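Antigen 43 (Escherichia coli, PDB 4KH3) probably mediates bacterial clumping and biofilm formation, as the self-associating alpha domain of an autotransporter. Local coordinates at residues G39-P44 with T67-Q72; L134-I139 with T162-T167; T239-K244 with V258-G263. All blocks are in the same frame, centred on the assembly; numbering follows the deposited sequence.

Contact 1: residues G39-P44 with T67-Q72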
loop_
_atom_site.group_PDB
_atom_site.type_symbol
_atom_site.label_atom_id
_atom_site.label_comp_id
_atom_site.label_asym_id
_atom_site.label_seq_id
_atom_site.Cartn_x
_atom_site.Cartn_y
_atom_site.Cartn_z
ATOM N N GLY A 39 16.326 27.216 -31.333
ATOM C CA GLY A 39 16.630 25.871 -31.782
ATOM C C GLY A 39 15.535 24.884 -31.436
ATOM O O GLY A 39 15.547 23.754 -31.918
ATOM N N LEU A 40 14.594 25.301 -30.594
ATOM C CA LEU A 40 13.486 24.434 -30.187
ATOM C C LEU A 40 12.139 25.148 -30.368
ATOM O O LEU A 40 11.133 24.795 -29.732
ATOM C CB LEU A 40 13.657 23.981 -28.726
ATOM C CG LEU A 40 12.972 22.664 -28.332
ATOM C CD1 LEU A 40 13.610 21.489 -29.040
ATOM C CD2 LEU A 40 12.992 22.452 -26.832
ATOM N N GLU A 41 12.125 26.168 -31.221
ATOM C CA GLU A 41 10.897 26.933 -31.478
ATOM C C GLU A 41 9.718 26.026 -31.817
ATOM O O GLU A 41 8.601 26.276 -31.374
ATOM C CB GLU A 41 11.102 27.957 -32.604
ATOM C CG GLU A 41 11.901 29.202 -32.208
ATOM C CD GLU A 41 13.404 29.026 -32.381
ATOM O OE1 GLU A 41 14.125 30.036 -32.279
ATOM O OE2 GLU A 41 13.863 27.888 -32.629
ATOM N N LEU A 42 9.976 24.960 -32.574
ATOM C CA LEU A 42 8.905 24.083 -33.037
ATOM C C LEU A 42 8.659 22.914 -32.094
ATOM O O LEU A 42 7.791 22.068 -32.340
ATOM C CB LEU A 42 9.213 23.574 -34.445
ATOM C CG LEU A 42 9.537 24.685 -35.445
ATOM C CD1 LEU A 42 9.788 24.110 -36.828
ATOM C CD2 LEU A 42 8.413 25.712 -35.476
ATOM N N GLY A 43 9.430 22.863 -31.016
ATOM C CA GLY A 43 9.262 21.814 -30.032
ATOM C C GLY A 43 9.953 20.515 -30.390
ATOM O O GLY A 43 10.388 20.307 -31.517
ATOM N N PRO A 44 10.050 19.614 -29.413
ATOM C CA PRO A 44 10.828 18.377 -29.561
ATOM C C PRO A 44 10.275 17.409 -30.603
ATOM O O PRO A 44 11.036 16.599 -31.114
ATOM C CB PRO A 44 10.747 17.747 -28.167
ATOM C CG PRO A 44 9.517 18.344 -27.543
ATOM C CD PRO A 44 9.424 19.738 -28.083
ATOM N N THR A 67 17.036 28.354 -22.454
ATOM C CA THR A 67 15.728 28.913 -22.124
ATOM C C THR A 67 14.634 28.294 -23.003
ATOM O O THR A 67 14.897 27.362 -23.769
ATOM C CB THR A 67 15.736 30.451 -22.266
ATOM O OG1 THR A 67 15.832 30.814 -23.649
ATOM C CG2 THR A 67 16.924 31.057 -21.521
ATOM N N ALA A 68 13.424 28.837 -22.894
ATOM C CA ALA A 68 12.204 28.261 -23.463
ATOM C C ALA A 68 12.271 27.709 -24.897
ATOM O O ALA A 68 11.789 26.593 -25.175
ATOM C CB ALA A 68 11.058 29.259 -23.335
ATOM N N ASN A 69 12.839 28.482 -25.811
ATOM C CA ASN A 69 12.960 28.022 -27.191
ATOM C C ASN A 69 14.361 27.509 -27.513
ATOM O O ASN A 69 14.701 27.298 -28.675
ATOM C CB ASN A 69 12.595 29.150 -28.155
ATOM C CG ASN A 69 11.115 29.425 -28.185
ATOM O OD1 ASN A 69 10.298 28.500 -28.179
ATOM N ND2 ASN A 69 10.755 30.702 -28.208
ATOM N N GLY A 70 15.173 27.327 -26.475
ATOM C CA GLY A 70 16.563 26.989 -26.661
ATOM C C GLY A 70 16.754 25.514 -26.885
ATOM O O GLY A 70 16.038 24.699 -26.309
ATOM N N ARG A 71 17.716 25.175 -27.735
ATOM C CA ARG A 71 18.169 23.799 -27.869
ATOM C C ARG A 71 19.697 23.740 -27.796
ATOM O O ARG A 71 20.385 24.459 -28.520
ATOM C CB ARG A 71 17.675 23.187 -29.185
ATOM C CG ARG A 71 17.731 21.647 -29.245
ATOM C CD ARG A 71 17.236 21.147 -30.600
ATOM N NE ARG A 71 17.653 19.777 -30.887
ATOM C CZ ARG A 71 17.959 19.329 -32.102
ATOM N NH1 ARG A 71 17.901 20.145 -33.149
ATOM N NH2 ARG A 71 18.334 18.065 -32.269
ATOM N N GLN A 72 20.221 22.897 -26.908
ATOM C CA GLN A 72 21.641 22.555 -26.920
ATOM C C GLN A 72 21.803 21.134 -27.453
ATOM O O GLN A 72 21.168 20.199 -26.960
ATOM C CB GLN A 72 22.263 22.674 -25.526
ATOM C CG GLN A 72 23.793 22.449 -25.498
ATOM C CD GLN A 72 24.347 22.314 -24.081
ATOM O OE1 GLN A 72 23.807 21.565 -23.269
ATOM N NE2 GLN A 72 25.427 23.043 -23.780
HETATM O O HOH W 1 17.621 23.114 -33.469
#
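The backbones of G39 and G70 form a single beta bridge, and the N-H of L40 gives the hydrogen bond that joins the segments, to N69 O at 2.8 Å. Each segment turns here: a type I turn runs from L40 to G43, another from T67 to G70. The first torsion of L40 (-155°) turns its branched end toward the second segment. Its CB lies 3.5 Å from G70 O, while L40 CD1 reaches the aliphatic part of R71, 4.0 Å from R71 CD. The two side chains cross at about a right angle. R71 passes G39 in an extended chain, with CD 3.4 Å from G39 O. A water then links the two residues: it donates to G39 O and accepts from R71 NH1 at 3.0 Å, in the guanidinium plane. E41 folds back over its own segment, its chain bent at chi2 (88°). OE2 takes the N-H of G39 at 2.9 Å, and OE1 bonds to T38. E41 CG lies 4.1 Å from N69 CG. These two side chains also cross nearly at right angles, with carboxylate and amide planes 13° apart. L40 also touches W109, and R71 touches W54. The contact is an excursion of the chain between strands 35-36 and 52-55, laid against the turn that leads into strand 71-74. Here a loop projects from the coils of the parallel beta-helix that this chain forms.

Contact 2: residues L134-I139 with T162-T167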
loop_
_atom_site.group_PDB
_atom_site.type_symbol
_atom_site.label_atom_id
_atom_site.label_comp_id
_atom_site.label_asym_id
_atom_site.label_seq_id
_atom_site.Cartn_x
_atom_site.Cartn_y
_atom_site.Cartn_z
ATOM N N LEU A 134 22.340 6.418 -21.263
ATOM C CA LEU A 134 22.764 6.148 -19.884
ATOM C C LEU A 134 22.650 7.389 -19.007
ATOM O O LEU A 134 23.049 8.498 -19.406
ATOM C CB LEU A 134 24.203 5.591 -19.833
ATOM C CG LEU A 134 24.870 5.445 -18.452
ATOM C CD1 LEU A 134 24.242 4.336 -17.602
ATOM C CD2 LEU A 134 26.381 5.239 -18.551
ATOM N N ALA A 135 22.099 7.205 -17.809
ATOM C CA ALA A 135 22.131 8.257 -16.792
ATOM C C ALA A 135 22.735 7.730 -15.487
ATOM O O ALA A 135 22.362 6.656 -14.996
ATOM C CB ALA A 135 20.756 8.819 -16.543
ATOM N N THR A 136 23.671 8.484 -14.922
ATOM C CA THR A 136 24.202 8.120 -13.624
ATOM C C THR A 136 23.996 9.272 -12.650
ATOM O O THR A 136 23.990 10.437 -13.045
ATOM C CB THR A 136 25.706 7.798 -13.693
ATOM O OG1 THR A 136 26.420 8.972 -14.091
ATOM C CG2 THR A 136 25.987 6.693 -14.700
ATOM N N GLY A 137 23.862 8.943 -11.368
ATOM C CA GLY A 137 23.781 9.949 -10.331
ATOM C C GLY A 137 22.603 10.889 -10.497
ATOM O O GLY A 137 22.682 12.049 -10.112
ATOM N N THR A 138 21.501 10.405 -11.061
ATOM C CA THR A 138 20.363 11.280 -11.261
ATOM C C THR A 138 19.652 11.519 -9.939
ATOM O O THR A 138 19.411 10.586 -9.175
ATOM C CB THR A 138 19.364 10.747 -12.308
ATOM O OG1 THR A 138 20.074 10.223 -13.438
ATOM C CG2 THR A 138 18.437 11.877 -12.770
ATOM N N ILE A 139 19.352 12.784 -9.666
ATOM C CA ILE A 139 18.552 13.176 -8.512
ATOM C C ILE A 139 17.187 13.605 -9.035
ATOM O O ILE A 139 17.084 14.566 -9.799
ATOM C CB ILE A 139 19.196 14.359 -7.777
ATOM C CG1 ILE A 139 20.687 14.092 -7.545
ATOM C CG2 ILE A 139 18.468 14.659 -6.482
ATOM C CD1 ILE A 139 20.971 12.864 -6.702
ATOM N N THR A 162 19.295 3.004 -19.701
ATOM C CA THR A 162 19.816 2.570 -18.417
ATOM C C THR A 162 20.014 3.733 -17.446
ATOM O O THR A 162 20.564 4.784 -17.802
ATOM C CB THR A 162 21.152 1.804 -18.594
ATOM O OG1 THR A 162 20.934 0.675 -19.442
ATOM C CG2 THR A 162 21.685 1.304 -17.253
ATOM N N ALA A 163 19.556 3.538 -16.217
ATOM C CA ALA A 163 19.785 4.513 -15.159
ATOM C C ALA A 163 20.543 3.835 -14.019
ATOM O O ALA A 163 20.166 2.753 -13.561
ATOM C CB ALA A 163 18.466 5.084 -14.667
ATOM N N GLU A 164 21.626 4.461 -13.584
ATOM C CA GLU A 164 22.414 3.944 -12.474
ATOM C C GLU A 164 22.531 4.968 -11.362
ATOM O O GLU A 164 22.655 6.158 -11.624
ATOM C CB GLU A 164 23.817 3.559 -12.951
ATOM C CG GLU A 164 23.828 2.348 -13.857
ATOM C CD GLU A 164 25.143 2.187 -14.598
ATOM O OE1 GLU A 164 25.315 1.173 -15.309
ATOM O OE2 GLU A 164 25.995 3.091 -14.476
ATOM N N SER A 165 22.517 4.487 -10.124
ATOM C CA SER A 165 22.764 5.320 -8.946
ATOM C C SER A 165 21.819 6.502 -8.923
ATOM O O SER A 165 22.237 7.661 -8.894
ATOM C CB SER A 165 24.220 5.800 -8.903
ATOM O OG SER A 165 25.114 4.704 -8.932
ATOM N N THR A 166 20.534 6.192 -8.941
ATOM C CA THR A 166 19.512 7.211 -8.935
ATOM C C THR A 166 19.021 7.422 -7.513
ATOM O O THR A 166 18.815 6.456 -6.777
ATOM C CB THR A 166 18.333 6.764 -9.828
ATOM O OG1 THR A 166 18.833 6.431 -11.128
ATOM C CG2 THR A 166 17.293 7.855 -9.947
ATOM N N THR A 167 18.843 8.678 -7.124
ATOM C CA THR A 167 18.091 8.989 -5.916
ATOM C C THR A 167 16.755 9.609 -6.293
ATOM O O THR A 167 16.705 10.601 -7.037
ATOM C CB THR A 167 18.809 10.014 -5.023
ATOM O OG1 THR A 167 20.012 9.453 -4.494
ATOM C CG2 THR A 167 17.904 10.425 -3.862
HETATM O O HOH W 2 20.714 7.873 -12.379
#
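L134 and T162 open a parallel pairing in exact register between two successive coils of the parallel beta-helix, with the axes of strands 134-136 and 162-164 4.7 Å apart and 12° from parallel. The first torsion of L134 (171°) swings CD1 over toward the second segment. There CD1 lies 4.0 Å from T162 CG2 and also meets the carboxylate of E164. A135 is bonded through both its backbone groups: its N-H goes to T162 O, and its O takes the N-H of E164 at 2.7 Å. The methyl groups of A135 and A163 face inward, against Q157 and I129. T136 lies alongside E164, both pointing the same way on the face shared with L134 and T162. Its CG2 is 3.6 Å from E164 OE2. At G137 the first segment turns its corner. The N-H of G137 bonds to E164 O at 3.0 Å. T138 follows with its side chain buried near Q157. A water accepts from T138 N, donates to E164 O and is hydrogen-bonded to T166 OG1 at 2.7 Å. E164 O thus accepts from both G137 N and the water. T138 O then takes the N-H of T167, which resumes the ladder. I139 lies beside T167, its CD1 4.0 Å from T167 CB. Backbone bonds thus hold the two coils together on both sides of the corner, and the water bridges the bend. On the outer face, methyl groups of L134 and T136 lie against the E164 carboxylate.

Contact 3: residues T239-K244 with V258-G263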
loop_
_atom_site.group_PDB
_atom_site.type_symbol
_atom_site.label_atom_id
_atom_site.label_comp_id
_atom_site.label_asym_id
_atom_site.label_seq_id
_atom_site.Cartn_x
_atom_site.Cartn_y
_atom_site.Cartn_z
ATOM N N THR A 239 13.324 -10.025 -2.479
ATOM C CA THR A 239 12.874 -8.881 -1.724
ATOM C C THR A 239 13.255 -9.108 -0.276
ATOM O O THR A 239 13.211 -10.233 0.225
ATOM C CB THR A 239 11.351 -8.693 -1.868
ATOM O OG1 THR A 239 11.070 -8.137 -3.156
ATOM C CG2 THR A 239 10.792 -7.771 -0.792
ATOM N N THR A 240 13.662 -8.038 0.389
ATOM C CA THR A 240 13.872 -8.079 1.817
ATOM C C THR A 240 12.917 -7.067 2.411
ATOM O O THR A 240 12.907 -5.911 2.002
ATOM C CB THR A 240 15.332 -7.730 2.183
ATOM O OG1 THR A 240 16.186 -8.778 1.724
ATOM C CG2 THR A 240 15.499 -7.573 3.676
ATOM N N ILE A 241 12.098 -7.512 3.354
ATOM C CA ILE A 241 11.182 -6.630 4.042
ATOM C C ILE A 241 11.722 -6.417 5.442
ATOM O O ILE A 241 11.801 -7.355 6.238
ATOM C CB ILE A 241 9.787 -7.256 4.178
ATOM C CG1 ILE A 241 9.340 -7.910 2.869
ATOM C CG2 ILE A 241 8.775 -6.217 4.642
ATOM C CD1 ILE A 241 8.122 -8.818 3.049
ATOM N N ASN A 242 12.103 -5.189 5.756
ATOM C CA ASN A 242 12.538 -4.890 7.114
ATOM C C ASN A 242 11.401 -4.412 7.996
ATOM O O ASN A 242 10.251 -4.314 7.548
ATOM C CB ASN A 242 13.692 -3.900 7.107
ATOM C CG ASN A 242 14.999 -4.566 6.773
ATOM O OD1 ASN A 242 15.269 -5.667 7.239
ATOM N ND2 ASN A 242 15.808 -3.921 5.941
ATOM N N GLN A 243 11.720 -4.120 9.251
ATOM C CA GLN A 243 10.701 -3.708 10.195
ATOM C C GLN A 243 9.913 -2.505 9.678
ATOM O O GLN A 243 10.493 -1.476 9.324
ATOM C CB GLN A 243 11.326 -3.398 11.551
ATOM C CG GLN A 243 10.288 -3.324 12.661
ATOM C CD GLN A 243 10.804 -2.660 13.917
ATOM O OE1 GLN A 243 12.002 -2.411 14.061
ATOM N NE2 GLN A 243 9.894 -2.362 14.834
ATOM N N LYS A 244 8.591 -2.658 9.614
ATOM C CA LYS A 244 7.668 -1.597 9.172
ATOM C C LYS A 244 7.759 -1.228 7.684
ATOM O O LYS A 244 7.191 -0.225 7.246
ATOM C CB LYS A 244 7.740 -0.354 10.077
ATOM C CG LYS A 244 6.856 -0.472 11.327
ATOM C CD LYS A 244 7.328 0.425 12.474
ATOM C CE LYS A 244 6.819 -0.077 13.836
ATOM N NZ LYS A 244 5.331 0.022 13.987
ATOM N N VAL A 258 11.583 -14.047 -0.894
ATOM C CA VAL A 258 11.252 -12.961 -0.007
ATOM C C VAL A 258 11.861 -13.263 1.349
ATOM O O VAL A 258 11.543 -14.275 1.964
ATOM C CB VAL A 258 9.734 -12.816 0.125
ATOM C CG1 VAL A 258 9.382 -11.803 1.207
ATOM C CG2 VAL A 258 9.126 -12.432 -1.224
ATOM N N THR A 259 12.760 -12.397 1.802
ATOM C CA THR A 259 13.257 -12.486 3.166
ATOM C C THR A 259 12.482 -11.494 3.997
ATOM O O THR A 259 12.683 -10.282 3.895
ATOM C CB THR A 259 14.751 -12.183 3.251
ATOM O OG1 THR A 259 15.476 -13.148 2.477
ATOM C CG2 THR A 259 15.218 -12.231 4.692
ATOM N N GLN A 260 11.569 -12.018 4.798
ATOM C CA GLN A 260 10.698 -11.195 5.616
ATOM C C GLN A 260 11.237 -11.166 7.037
ATOM O O GLN A 260 11.087 -12.141 7.784
ATOM C CB GLN A 260 9.272 -11.760 5.580
ATOM C CG GLN A 260 8.309 -11.108 6.556
ATOM C CD GLN A 260 6.915 -11.685 6.437
ATOM O OE1 GLN A 260 6.491 -12.076 5.351
ATOM N NE2 GLN A 260 6.199 -11.752 7.551
ATOM N N ASN A 261 11.887 -10.059 7.399
ATOM C CA ASN A 261 12.425 -9.898 8.747
ATOM C C ASN A 261 11.334 -9.528 9.719
ATOM O O ASN A 261 10.217 -9.172 9.305
ATOM C CB ASN A 261 13.543 -8.855 8.778
ATOM C CG ASN A 261 14.770 -9.315 8.027
ATOM O OD1 ASN A 261 15.112 -10.502 8.045
ATOM N ND2 ASN A 261 15.422 -8.393 7.334
ATOM N N THR A 262 11.662 -9.614 11.007
ATOM C CA THR A 262 10.700 -9.350 12.071
ATOM C C THR A 262 10.093 -7.971 11.930
ATOM O O THR A 262 10.804 -6.981 11.743
ATOM C CB THR A 262 11.349 -9.468 13.468
ATOM O OG1 THR A 262 12.022 -10.724 13.569
ATOM C CG2 THR A 262 10.288 -9.381 14.571
ATOM N N GLY A 263 8.772 -7.909 12.017
ATOM C CA GLY A 263 8.073 -6.650 11.882
ATOM C C GLY A 263 7.814 -6.266 10.441
ATOM O O GLY A 263 7.196 -5.237 10.170
#
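N242 and N261 share nearly the same first torsion, -79° and -67°, each placing CG beside its own backbone N. The two amides therefore lie side by side and point the same way, their planes 17° apart. N261 ND2 gives a hydrogen bond to N242 OD1 at 2.7 Å. The acceptor lies in the amide plane of N261, while the donor is tilted from the carbonyl plane of N242. N242 ND2 in turn bonds to N223 OD1, so three asparagines form a ladder. I241, with chi2 extended, carries its CD1 to V258 CG1 at 3.7 Å and to Q260 CB at 4.0 Å. These apolar groups face inward, where L247 touches both I241 and V258. T240 and T259 lie alongside each other on the other face, and T240 CG2 also rests against N261 ND2. The backbones run parallel. T259 N bonds to T239 O, I241 N to T259 O, and N261 N to I241 O at 2.9 Å. Beyond the asparagines, K244 N bonds to G263 O at 3.0 Å. Q243 CB packs 3.6 Å from T262 O. Asparagine ladders are a known feature of parallel beta-helices. Here amide-to-amide bonds continue the coil-to-coil bonding where the strands end. On the buried side I241 CD1 packs against V258 and Q260, while Q260 NE2 is satisfied by V294 O.

From the N terminus the chain climbs a long beta-helix, and the three contacts follow in series; none nests or crosses another. Contact 1 closes a loop of 22 residues that includes strands 52-55, 60-62 and 65-66, tying a projecting loop to the turn before strand 71-74. Contact 2 also spans 22 residues, part of them not modelled. It joins strands 134-136 and 162-164 of successive coils and, beyond the corner, 139-140 and 166-168. Contact 3 closes a shorter loop of 13 residues, with strands 240-241 and 254-260 paired. Contacts 1 and 2 have centres about 25 Å apart, contacts 2 and 3 about 26 Å. Contacts 2 and 3 belong to the same run of paired strands.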